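Local coordinates for uncharacterized protein (Brachypodium distachyon, PDB 4ME2) that probably binds specific RNA sequences, including group II intron RNA in the chloroplast, as a short helical pentatricopeptide repeat protein, at residues A55-T60 with A72-L77; L171-R176 with Y205-M210. All coordinates share one frame; numbering follows the deposited sequence.

Both contacts are helix-to-helix packing in an all-helical chain of helix-turn-helix repeats. Contact 1 lies near the N-terminal end and joins two consecutive helices, 47-59 and 66-77, whose contacting segments run roughly antiparallel. Contact 2 lies toward the C-terminal end. It joins helices 168-180 and 204-216, which have helix 184-197 between them in the sequence; here the contacting segments run nearly parallel. The centres of the two contacts are about 35 Å apart, on opposite sides of the chain's centre. The nearest atoms of contact 1 and contact 2 are about 20 Å apart, so the two do not touch. Along the chain, contact 1 is complete before the first residue of contact 2. No bound RNA marks a site beside either one.

Contact 1. Residues A55-T60 with A72-L77; sequences ALKRLT and AASAAL
L56 packs against four residues of 72-77: A72, A73, A76 and L77. It is a knob in a hole. L56 CB lies 4.0 Å from A76 CB, and A76 CB also rests on the L56 backbone. CG stands anti to the L56 backbone N (chi1 -178°), which carries the branched end across to the facing helix. From there the two methyls part. L56 CD1 meets A72 CB at 3.5 Å and also touches the backbone of A73. L56 CD2 reaches L77 CD1 at 4.1 Å, where the two leucines cross obliquely.

The facing residues A72 and A76 are alanines, and the segment axes lie 9.0 Å apart at an angle of 145°. The CB of A72 takes contacts from three residues. Besides L56 CD1, A72 CB meets L59 CB at 3.7 Å and T60 CG2 at 3.5 Å. L59, more exposed, lays CD1 against CB of A76.

T60 follows the helix end. T60 OG1 bonds back to L56 O at 2.8 Å, tilted 21° from the carbonyl plane. OG1 also bonds to the side chain of R64. Together these bonds hold the hydroxyl, while CG2 stays against A72.

Beyond the pair, L56 touches L92 and L77 touches L85, both of helix 82-94. T60 reaches L100 and A73 reaches A103, both of helix 98-109.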
loop_
_atom_site.group_PDB
_atom_site.type_symbol
_atom_site.label_atom_id
_atom_site.label_comp_id
_atom_site.label_asym_id
_atom_site.label_seq_id
_atom_site.Cartn_x
_atom_site.Cartn_y
_atom_site.Cartn_z
ATOM N N ALA A 55 -15.772 -7.186 -17.894
ATOM C CA ALA A 55 -15.889 -8.538 -17.353
ATOM C C ALA A 55 -15.773 -8.552 -15.830
ATOM O O ALA A 55 -16.550 -9.226 -15.156
ATOM C CB ALA A 55 -14.853 -9.462 -17.979
ATOM N N LEU A 56 -14.807 -7.815 -15.285
ATOM C CA LEU A 56 -14.623 -7.792 -13.837
ATOM C C LEU A 56 -15.855 -7.213 -13.140
ATOM O O LEU A 56 -16.285 -7.723 -12.108
ATOM C CB LEU A 56 -13.358 -7.019 -13.448
ATOM C CG LEU A 56 -13.039 -6.970 -11.949
ATOM C CD1 LEU A 56 -13.086 -8.355 -11.329
ATOM C CD2 LEU A 56 -11.688 -6.316 -11.696
ATOM N N LYS A 57 -16.415 -6.151 -13.713
ATOM C CA LYS A 57 -17.648 -5.561 -13.191
ATOM C C LYS A 57 -18.816 -6.558 -13.279
ATOM O O LYS A 57 -19.541 -6.765 -12.305
ATOM C CB LYS A 57 -17.949 -4.235 -13.907
ATOM C CG LYS A 57 -16.993 -3.109 -13.519
ATOM C CD LYS A 57 -16.948 -1.966 -14.531
ATOM C CE LYS A 57 -18.284 -1.258 -14.673
ATOM N NZ LYS A 57 -18.214 -0.148 -15.665
ATOM N N ARG A 58 -18.964 -7.202 -14.434
ATOM C CA ARG A 58 -20.011 -8.198 -14.649
ATOM C C ARG A 58 -19.915 -9.355 -13.652
ATOM O O ARG A 58 -20.919 -9.771 -13.072
ATOM C CB ARG A 58 -19.932 -8.719 -16.085
ATOM C CG ARG A 58 -21.001 -9.727 -16.471
ATOM C CD ARG A 58 -20.767 -10.260 -17.881
ATOM N NE ARG A 58 -19.623 -11.175 -17.958
ATOM C CZ ARG A 58 -18.541 -10.989 -18.715
ATOM N NH1 ARG A 58 -18.429 -9.921 -19.497
ATOM N NH2 ARG A 58 -17.568 -11.890 -18.701
ATOM N N LEU A 59 -18.700 -9.860 -13.450
ATOM C CA LEU A 59 -18.461 -10.996 -12.557
ATOM C C LEU A 59 -18.746 -10.688 -11.091
ATOM O O LEU A 59 -18.962 -11.599 -10.289
ATOM C CB LEU A 59 -17.022 -11.506 -12.702
ATOM C CG LEU A 59 -16.679 -12.201 -14.023
ATOM C CD1 LEU A 59 -15.175 -12.400 -14.156
ATOM C CD2 LEU A 59 -17.421 -13.523 -14.140
ATOM N N THR A 60 -18.746 -9.411 -10.732
ATOM C CA THR A 60 -18.896 -9.042 -9.334
ATOM C C THR A 60 -20.136 -8.202 -9.084
ATOM O O THR A 60 -20.235 -7.547 -8.055
ATOM C CB THR A 60 -17.673 -8.260 -8.829
ATOM O OG1 THR A 60 -17.467 -7.107 -9.662
ATOM C CG2 THR A 60 -16.420 -9.148 -8.813
ATOM N N ALA A 72 -12.693 -13.164 -9.361
ATOM C CA ALA A 72 -13.130 -12.494 -10.560
ATOM C C ALA A 72 -11.945 -11.805 -11.214
ATOM O O ALA A 72 -11.831 -11.816 -12.427
ATOM C CB ALA A 72 -14.243 -11.510 -10.266
ATOM N N ALA A 73 -11.057 -11.223 -10.410
ATOM C CA ALA A 73 -9.946 -10.440 -10.956
ATOM C C ALA A 73 -8.945 -11.303 -11.717
ATOM O O ALA A 73 -8.461 -10.905 -12.774
ATOM C CB ALA A 73 -9.254 -9.637 -9.865
ATOM N N SER A 74 -8.637 -12.485 -11.194
ATOM C CA SER A 74 -7.754 -13.382 -11.931
ATOM C C SER A 74 -8.399 -13.858 -13.232
ATOM O O SER A 74 -7.731 -13.931 -14.257
ATOM C CB SER A 74 -7.282 -14.559 -11.069
ATOM O OG SER A 74 -8.370 -15.340 -10.617
ATOM N N ALA A 75 -9.693 -14.161 -13.198
ATOM C CA ALA A 75 -10.396 -14.617 -14.394
ATOM C C ALA A 75 -10.487 -13.521 -15.455
ATOM O O ALA A 75 -10.246 -13.768 -16.635
ATOM C CB ALA A 75 -11.786 -15.127 -14.037
ATOM N N ALA A 76 -10.828 -12.309 -15.039
ATOM C CA ALA A 76 -11.065 -11.236 -16.002
ATOM C C ALA A 76 -9.779 -10.578 -16.507
ATOM O O ALA A 76 -9.707 -10.143 -17.667
ATOM C CB ALA A 76 -12.008 -10.202 -15.413
ATOM N N LEU A 77 -8.761 -10.527 -15.651
ATOM C CA LEU A 77 -7.553 -9.754 -15.947
ATOM C C LEU A 77 -6.313 -10.610 -16.180
ATOM O O LEU A 77 -5.259 -10.092 -16.556
ATOM C CB LEU A 77 -7.273 -8.760 -14.812
ATOM C CG LEU A 77 -8.434 -7.956 -14.220
ATOM C CD1 LEU A 77 -7.952 -7.118 -13.047
ATOM C CD2 LEU A 77 -9.113 -7.079 -15.259
#

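Contact 2. Residues L171-R176 with Y205-M210; sequences LTRLVR and YMYRVM
V175 and M206 form the apolar centre with M210 and V209. The two methyls of V175 have different partners. V175 CG1 lies 3.5 Å from M210 SD and 4.0 Å from V209 CG1. V175 CG2 meets M206 CE at 3.9 Å. The M206 chain leaves with CG anti to its backbone N (chi1 173°), then folds over twice further out. These folds bring its methyl end to T172, V175 and L171. M206 CE packs against T172 OG1 at 3.4 Å, a van der Waals contact.

The two segments are nearly parallel, their axes 12° apart. Such packing of helices separated by one intervening helix is consistent with the helix-turn-helix repeats of a pentatricopeptide repeat protein. Helix 184-197 connects to the pair through L171 and M210, which touch it from both segments.

Aromatic packing lies at the exposed side. T172 CG2 approaches the Y205 ring obliquely, 3.7 Å from Y205 CE2. V209 CG2, from the same helix as Y205, sits over one face of the ring, offset toward its rim. R176 passes beside Y205, but its modelled position against the hydroxyl is too close to rely on.

No hydrogen bond joins the segments. T172 OG1 bonds instead to V168 O, one turn back in its own helix.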
loop_
_atom_site.group_PDB
_atom_site.type_symbol
_atom_site.label_atom_id
_atom_site.label_comp_id
_atom_site.label_asym_id
_atom_site.label_seq_id
_atom_site.Cartn_x
_atom_site.Cartn_y
_atom_site.Cartn_z
ATOM N N LEU A 171 8.179 6.374 0.554
ATOM C CA LEU A 171 7.804 5.675 1.782
ATOM C C LEU A 171 7.033 6.606 2.715
ATOM O O LEU A 171 6.055 6.196 3.353
ATOM C CB LEU A 171 9.039 5.117 2.490
ATOM C CG LEU A 171 8.758 4.179 3.667
ATOM C CD1 LEU A 171 8.199 2.850 3.176
ATOM C CD2 LEU A 171 10.013 3.969 4.500
ATOM N N THR A 172 7.462 7.864 2.784
ATOM C CA THR A 172 6.817 8.836 3.664
ATOM C C THR A 172 5.416 9.180 3.157
ATOM O O THR A 172 4.497 9.405 3.950
ATOM C CB THR A 172 7.674 10.111 3.848
ATOM O OG1 THR A 172 8.969 9.745 4.349
ATOM C CG2 THR A 172 7.019 11.061 4.851
ATOM N N ARG A 173 5.260 9.214 1.834
ATOM C CA ARG A 173 3.955 9.430 1.210
ATOM C C ARG A 173 2.955 8.360 1.630
ATOM O O ARG A 173 1.807 8.675 1.946
ATOM C CB ARG A 173 4.061 9.442 -0.316
ATOM C CG ARG A 173 4.595 10.740 -0.896
ATOM C CD ARG A 173 4.290 10.871 -2.381
ATOM N NE ARG A 173 2.874 11.118 -2.656
ATOM C CZ ARG A 173 2.258 12.285 -2.473
ATOM N NH1 ARG A 173 2.920 13.334 -1.996
ATOM N NH2 ARG A 173 0.967 12.402 -2.759
ATOM N N LEU A 174 3.395 7.104 1.621
ATOM C CA LEU A 174 2.547 6.000 2.070
ATOM C C LEU A 174 2.184 6.152 3.548
ATOM O O LEU A 174 1.021 5.980 3.934
ATOM C CB LEU A 174 3.221 4.653 1.805
ATOM C CG LEU A 174 2.520 3.421 2.388
ATOM C CD1 LEU A 174 1.102 3.265 1.851
ATOM C CD2 LEU A 174 3.330 2.167 2.095
ATOM N N VAL A 175 3.171 6.496 4.372
ATOM C CA VAL A 175 2.938 6.641 5.808
ATOM C C VAL A 175 1.988 7.816 6.091
ATOM O O VAL A 175 1.082 7.705 6.914
ATOM C CB VAL A 175 4.265 6.782 6.594
ATOM C CG1 VAL A 175 3.993 7.234 8.018
ATOM C CG2 VAL A 175 5.038 5.466 6.584
ATOM N N ARG A 176 2.193 8.935 5.395
ATOM C CA ARG A 176 1.280 10.083 5.459
ATOM C C ARG A 176 -0.149 9.671 5.115
ATOM O O ARG A 176 -1.111 10.057 5.787
ATOM C CB ARG A 176 1.701 11.140 4.437
ATOM C CG ARG A 176 2.352 12.401 4.974
ATOM C CD ARG A 176 2.695 13.331 3.807
ATOM N NE ARG A 176 1.579 14.188 3.400
ATOM C CZ ARG A 176 1.632 15.077 2.411
ATOM N NH1 ARG A 176 2.745 15.231 1.708
ATOM N NH2 ARG A 176 0.569 15.812 2.118
ATOM N N TYR A 205 10.775 15.086 9.153
ATOM C CA TYR A 205 9.401 14.996 8.663
ATOM C C TYR A 205 8.736 13.641 8.935
ATOM O O TYR A 205 7.599 13.603 9.380
ATOM C CB TYR A 205 9.323 15.355 7.176
ATOM C CG TYR A 205 7.918 15.382 6.619
ATOM C CD1 TYR A 205 6.920 16.138 7.230
ATOM C CD2 TYR A 205 7.591 14.654 5.479
ATOM C CE1 TYR A 205 5.635 16.164 6.725
ATOM C CE2 TYR A 205 6.309 14.678 4.961
ATOM C CZ TYR A 205 5.338 15.432 5.592
ATOM O OH TYR A 205 4.068 15.466 5.085
ATOM N N MET A 206 9.430 12.538 8.669
ATOM C CA MET A 206 8.858 11.221 8.959
ATOM C C MET A 206 8.512 11.078 10.441
ATOM O O MET A 206 7.455 10.553 10.791
ATOM C CB MET A 206 9.806 10.103 8.540
ATOM C CG MET A 206 9.365 8.711 8.968
ATOM S SD MET A 206 7.838 8.147 8.190
ATOM C CE MET A 206 8.486 7.319 6.743
ATOM N N TYR A 207 9.413 11.542 11.304
ATOM C CA TYR A 207 9.195 11.455 12.749
ATOM C C TYR A 207 7.975 12.255 13.186
ATOM O O TYR A 207 7.169 11.785 13.991
ATOM C CB TYR A 207 10.430 11.925 13.521
ATOM C CG TYR A 207 11.661 11.088 13.288
ATOM C CD1 TYR A 207 11.624 9.706 13.429
ATOM C CD2 TYR A 207 12.871 11.680 12.936
ATOM C CE1 TYR A 207 12.753 8.932 13.217
ATOM C CE2 TYR A 207 14.002 10.916 12.718
ATOM C CZ TYR A 207 13.938 9.547 12.864
ATOM O OH TYR A 207 15.056 8.786 12.652
ATOM N N ARG A 208 7.841 13.468 12.660
ATOM C CA ARG A 208 6.736 14.330 13.046
ATOM C C ARG A 208 5.403 13.751 12.581
ATOM O O ARG A 208 4.420 13.791 13.317
ATOM C CB ARG A 208 6.926 15.747 12.497
ATOM C CG ARG A 208 8.182 16.450 13.001
ATOM C CD ARG A 208 8.224 17.897 12.541
ATOM N NE ARG A 208 6.956 18.570 12.819
ATOM C CZ ARG A 208 6.739 19.876 12.701
ATOM N NH1 ARG A 208 7.712 20.692 12.307
ATOM N NH2 ARG A 208 5.540 20.370 12.986
ATOM N N VAL A 209 5.384 13.214 11.362
ATOM C CA VAL A 209 4.185 12.573 10.825
ATOM C C VAL A 209 3.724 11.481 11.784
ATOM O O VAL A 209 2.554 11.434 12.173
ATOM C CB VAL A 209 4.440 11.954 9.431
ATOM C CG1 VAL A 209 3.273 11.073 9.003
ATOM C CG2 VAL A 209 4.681 13.046 8.398
ATOM N N MET A 210 4.669 10.629 12.166
ATOM C CA MET A 210 4.377 9.440 12.959
ATOM C C MET A 210 4.057 9.764 14.417
ATOM O O MET A 210 3.073 9.262 14.959
ATOM C CB MET A 210 5.519 8.430 12.841
ATOM C CG MET A 210 5.477 7.626 11.548
ATOM S SD MET A 210 3.995 6.597 11.465
ATOM C CE MET A 210 4.290 5.511 12.859
#